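PDB 6DXN: Thiol:disulfide interchange protein from Klebsiella pneumoniae, which probably acts as a thiol:disulfide oxidoreductase of the thioredoxin family's DsbA subfamily, exchanging disulfides in proteins of the bacterial periplasm. Local coordinates for residues A[113-116]-A[120-123]; A[166-171]-A[177-182]. All blocks are in the same frame, centred on the assembly; numbering follows the deposited sequence. Where two conformers were deposited one is given.

Two short-range closures, far apart in one chain, illustrate how a polar side chain can hold the loop next to a helix: Asn115 bonds the connecting loop at Ile119, Asp179 the backbone of Ala169. Contact 1 joins helices 107-115 and 121-129, in the helical region set between strands 60-63 and 154-157, whereas contact 2 folds the loop after strand 161-163 against helix 173-188. Their centres are 38 Å apart, on opposite sides of the chain's centre, and their nearest atoms stay about 25 Å from each other. Contact 1 is at the surface and contact 2 is buried. Neither includes Cys33 or Cys36, the CxxC pair predicted to form the redox-active disulfide, which is not formed here.

Contact 1 of 2, residues A[113-116]-A[120-123]; sequences VFNQ and TSEK
A short alpha-alpha connection in the helical region of this DsbA-like protein is closed where Asn115, near the end of helix 107-115, meets Thr120 and Ser121 at the start of helix 121-129. The contact is small, burying 102 Å² in all, and lies at the surface. Its principal feature is the Asn115 amide, which leans over the peptide between Thr120 and Ser121: ND2 of Asn115 lies 3.6 Å from C of Thr120 and 3.4 Å from N of Ser121. The latter pair consists of two donors, so their proximity is packing without a bond.

What holds the amide is the backbone carbonyl of Ile119, to which ND2 gives a hydrogen bond. With CG turned anti to its own carbonyl carbon (chi1 -68°), the Asn115 side chain projects across the turn toward that acceptor. Ser121 stands alongside, its OG 3.5 Å from ND2 and 3.7 Å from OD1 of Asn115, close to both ends of the amide yet hydrogen-bonded to neither.

On the far side of the turn, Thr120 directs its side chain away from the first helix and serves its own. It is the N-cap: OG1 of Thr120 accepts from N of Lys123 at 3.1 Å, with an N-H...O angle of 157°. A chi1 of 67° sets OG1 beside both backbone arms of Thr120, where it can take up an amide hydrogen of the first helical turn.

Below these polar groups Phe114 rests on Ile119 and on helices 71-83 and 87-99, and its ring meets that of Tyr124 edge to face. The recognised motif here is the threonine N-cap that opens helix 121-129, in an alpha-alpha connection of the helical region set between strands 60-63 and 154-157.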
# COMPACT_ATOMS: atom_id res chain seq x y z
N VAL A 113 15.03 -9.68 -8.46
CA VAL A 113 13.95 -8.98 -9.19
C VAL A 113 14.51 -7.64 -9.73
O VAL A 113 14.30 -7.29 -10.90
CB VAL A 113 12.71 -8.75 -8.31
CG1 VAL A 113 11.63 -7.96 -9.04
CG2 VAL A 113 12.13 -10.06 -7.80
N PHE A 114 15.24 -6.93 -8.87
CA PHE A 114 15.81 -5.61 -9.18
C PHE A 114 16.88 -5.72 -10.28
O PHE A 114 17.03 -4.81 -11.10
CB PHE A 114 16.36 -4.98 -7.90
CG PHE A 114 15.30 -4.51 -6.93
CD1 PHE A 114 14.46 -5.41 -6.30
CD2 PHE A 114 15.17 -3.16 -6.63
CE1 PHE A 114 13.50 -4.98 -5.40
CE2 PHE A 114 14.20 -2.73 -5.73
CZ PHE A 114 13.37 -3.64 -5.12
N ASN A 115 17.60 -6.84 -10.29
CA ASN A 115 18.65 -7.11 -11.29
C ASN A 115 18.05 -7.15 -12.70
O ASN A 115 18.65 -6.65 -13.65
CB ASN A 115 19.36 -8.44 -11.04
CG ASN A 115 20.21 -8.49 -9.78
OD1 ASN A 115 20.43 -9.56 -9.23
ND2 ASN A 115 20.70 -7.34 -9.33
N GLN A 116 16.86 -7.76 -12.80
CA GLN A 116 16.13 -7.92 -14.07
C GLN A 116 15.65 -6.56 -14.59
O GLN A 116 15.29 -6.45 -15.77
CB GLN A 116 14.94 -8.85 -13.84
CG GLN A 116 15.34 -10.19 -13.24
CD GLN A 116 14.17 -10.92 -12.63
OE1 GLN A 116 13.01 -10.66 -12.95
NE2 GLN A 116 14.46 -11.84 -11.73
N THR A 120 21.89 -3.37 -10.35
CA THR A 120 22.88 -4.35 -9.92
C THR A 120 22.79 -4.55 -8.40
O THR A 120 22.27 -3.69 -7.68
CB THR A 120 24.31 -3.90 -10.27
OG1 THR A 120 24.60 -2.75 -9.47
CG2 THR A 120 24.50 -3.59 -11.73
N SER A 121 23.30 -5.69 -7.93
CA SER A 121 23.33 -6.01 -6.51
C SER A 121 24.13 -4.95 -5.74
O SER A 121 23.83 -4.67 -4.59
CB SER A 121 23.86 -7.39 -6.28
OG SER A 121 23.02 -8.36 -6.89
N GLU A 122 25.16 -4.37 -6.38
CA GLU A 122 25.99 -3.32 -5.77
C GLU A 122 25.17 -2.03 -5.59
O GLU A 122 25.29 -1.36 -4.57
CB GLU A 122 27.23 -3.01 -6.60
CG GLU A 122 28.29 -4.11 -6.58
CD GLU A 122 27.94 -5.36 -7.37
OE1 GLU A 122 26.88 -5.38 -8.03
OE2 GLU A 122 28.74 -6.31 -7.33
N LYS A 123 24.36 -1.68 -6.60
CA LYS A 123 23.53 -0.47 -6.51
C LYS A 123 22.41 -0.70 -5.49
O LYS A 123 22.01 0.21 -4.76
CB LYS A 123 22.98 -0.09 -7.90
CG LYS A 123 22.08 1.15 -7.94
CD LYS A 123 22.75 2.48 -7.62
CE LYS A 123 21.77 3.64 -7.62
NZ LYS A 123 22.44 4.94 -7.37

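Contact 2 of 2, residues A[166-171]-A[177-182]; sequences ASLAQD and AEDMAN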
# COMPACT_ATOMS: atom_id res chain seq x y z
N ALA A 166 -15.36 -4.50 2.93
CA ALA A 166 -16.48 -5.40 2.61
C ALA A 166 -17.81 -4.65 2.43
O ALA A 166 -18.76 -5.21 1.88
CB ALA A 166 -16.60 -6.45 3.69
N SER A 167 -17.86 -3.38 2.84
CA SER A 167 -19.12 -2.61 2.82
C SER A 167 -19.54 -2.15 1.41
O SER A 167 -20.74 -1.86 1.20
CB SER A 167 -19.02 -1.42 3.74
OG SER A 167 -18.22 -0.37 3.18
N LEU A 168 -18.59 -2.09 0.47
CA LEU A 168 -18.82 -1.51 -0.88
C LEU A 168 -19.60 -2.45 -1.82
O LEU A 168 -19.84 -3.61 -1.53
CB LEU A 168 -17.45 -1.15 -1.47
CG LEU A 168 -16.68 -0.06 -0.73
CD1 LEU A 168 -15.21 -0.06 -1.12
CD2 LEU A 168 -17.30 1.31 -0.98
N ALA A 169 -19.98 -1.87 -2.97
CA ALA A 169 -20.75 -2.47 -4.06
C ALA A 169 -20.20 -3.86 -4.40
O ALA A 169 -19.01 -3.99 -4.67
CB ALA A 169 -20.73 -1.57 -5.26
N GLN A 170 -21.09 -4.85 -4.46
CA GLN A 170 -20.73 -6.24 -4.66
C GLN A 170 -21.05 -6.75 -6.07
O GLN A 170 -20.69 -7.89 -6.38
CB GLN A 170 -21.44 -7.07 -3.59
CG GLN A 170 -21.00 -6.71 -2.18
CD GLN A 170 -19.56 -7.10 -1.93
OE1 GLN A 170 -19.09 -8.12 -2.43
NE2 GLN A 170 -18.86 -6.30 -1.14
N ASP A 171 -21.68 -5.93 -6.92
CA ASP A 171 -22.06 -6.33 -8.29
C ASP A 171 -20.89 -7.03 -8.98
O ASP A 171 -20.97 -8.23 -9.26
CB ASP A 171 -22.54 -5.13 -9.11
CG ASP A 171 -23.84 -4.54 -8.60
OD1 ASP A 171 -24.79 -5.32 -8.37
OD2 ASP A 171 -23.88 -3.32 -8.38
N ALA A 177 -14.31 -1.26 -7.43
CA ALA A 177 -13.14 -0.38 -7.49
C ALA A 177 -13.59 1.09 -7.58
O ALA A 177 -13.03 1.95 -6.92
CB ALA A 177 -12.25 -0.76 -8.65
N GLU A 178 -14.62 1.34 -8.40
CA GLU A 178 -15.15 2.70 -8.57
C GLU A 178 -15.74 3.20 -7.25
O GLU A 178 -15.55 4.36 -6.89
CB GLU A 178 -16.21 2.76 -9.67
CG GLU A 178 -16.67 4.18 -10.00
CD GLU A 178 -17.84 4.29 -10.96
OE1 GLU A 178 -18.76 3.45 -10.87
OE2 GLU A 178 -17.82 5.22 -11.82
N ASP A 179 -16.44 2.31 -6.53
CA ASP A 179 -17.13 2.63 -5.27
C ASP A 179 -16.09 2.95 -4.19
O ASP A 179 -16.31 3.80 -3.32
CB ASP A 179 -18.06 1.47 -4.85
CG ASP A 179 -19.22 1.88 -3.95
OD1 ASP A 179 -19.59 3.06 -3.99
OD2 ASP A 179 -19.76 1.00 -3.23
N MSE A 180 -14.95 2.25 -4.25
CA MSE A 180 -13.88 2.46 -3.30
C MSE A 180 -13.27 3.82 -3.51
O MSE A 180 -13.04 4.56 -2.54
CB MSE A 180 -12.83 1.35 -3.43
CG MSE A 180 -11.53 1.75 -2.73
SE MSE A 180 -11.73 1.71 -0.78
CE MSE A 180 -11.34 -0.22 -0.52
N ALA A 181 -13.01 4.17 -4.77
CA ALA A 181 -12.43 5.48 -5.11
C ALA A 181 -13.41 6.59 -4.71
O ALA A 181 -13.00 7.66 -4.27
CB ALA A 181 -12.10 5.55 -6.57
N ASN A 182 -14.71 6.33 -4.90
CA ASN A 182 -15.76 7.29 -4.54
C ASN A 182 -15.74 7.51 -3.02
O ASN A 182 -15.73 8.66 -2.57
CB ASN A 182 -17.13 6.85 -5.05
CG ASN A 182 -17.31 7.06 -6.54
OD1 ASN A 182 -16.61 7.86 -7.15
ND2 ASN A 182 -18.28 6.37 -7.12
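This buried contact folds a loop back onto the helix it leads into: Leu168 and Ala169, from the connection after strand 161-163, lie against Asp179 and Met180 of helix 173-188. The polar link is a backbone-to-carboxylate hydrogen bond, in which N of Ala169 donates to OD2 of Asp179 at 2.9 Å, nearly straight at 161°. OD2 receives it on its anti lone pair, the one facing away from OD1. That other oxygen has its own partners near the N-terminus, a salt bridge to Lys4 and a hydrogen bond to Tyr6, so the carboxylate is gripped at both oxygens and its rotation is fixed.

Strand 161-163, this loop and helix 173-188 form the closing strand-to-helix connection of the thioredoxin fold. Here Leu168 straddles two helix residues with its methyl branches. CD2 lies 3.3 Å from OD2 of Asp179, while CD1 sits 3.6 Å from CB of Met180, a selenomethionine, whose side chain runs at about a right angle to that of the leucine. Bends at chi2 and chi3 (72° and 86°) bring SE and CE of Met180 back toward CD1, each 3.9 Å from it. Met180 also packs on Val45 and Ile49 of helix 45-52.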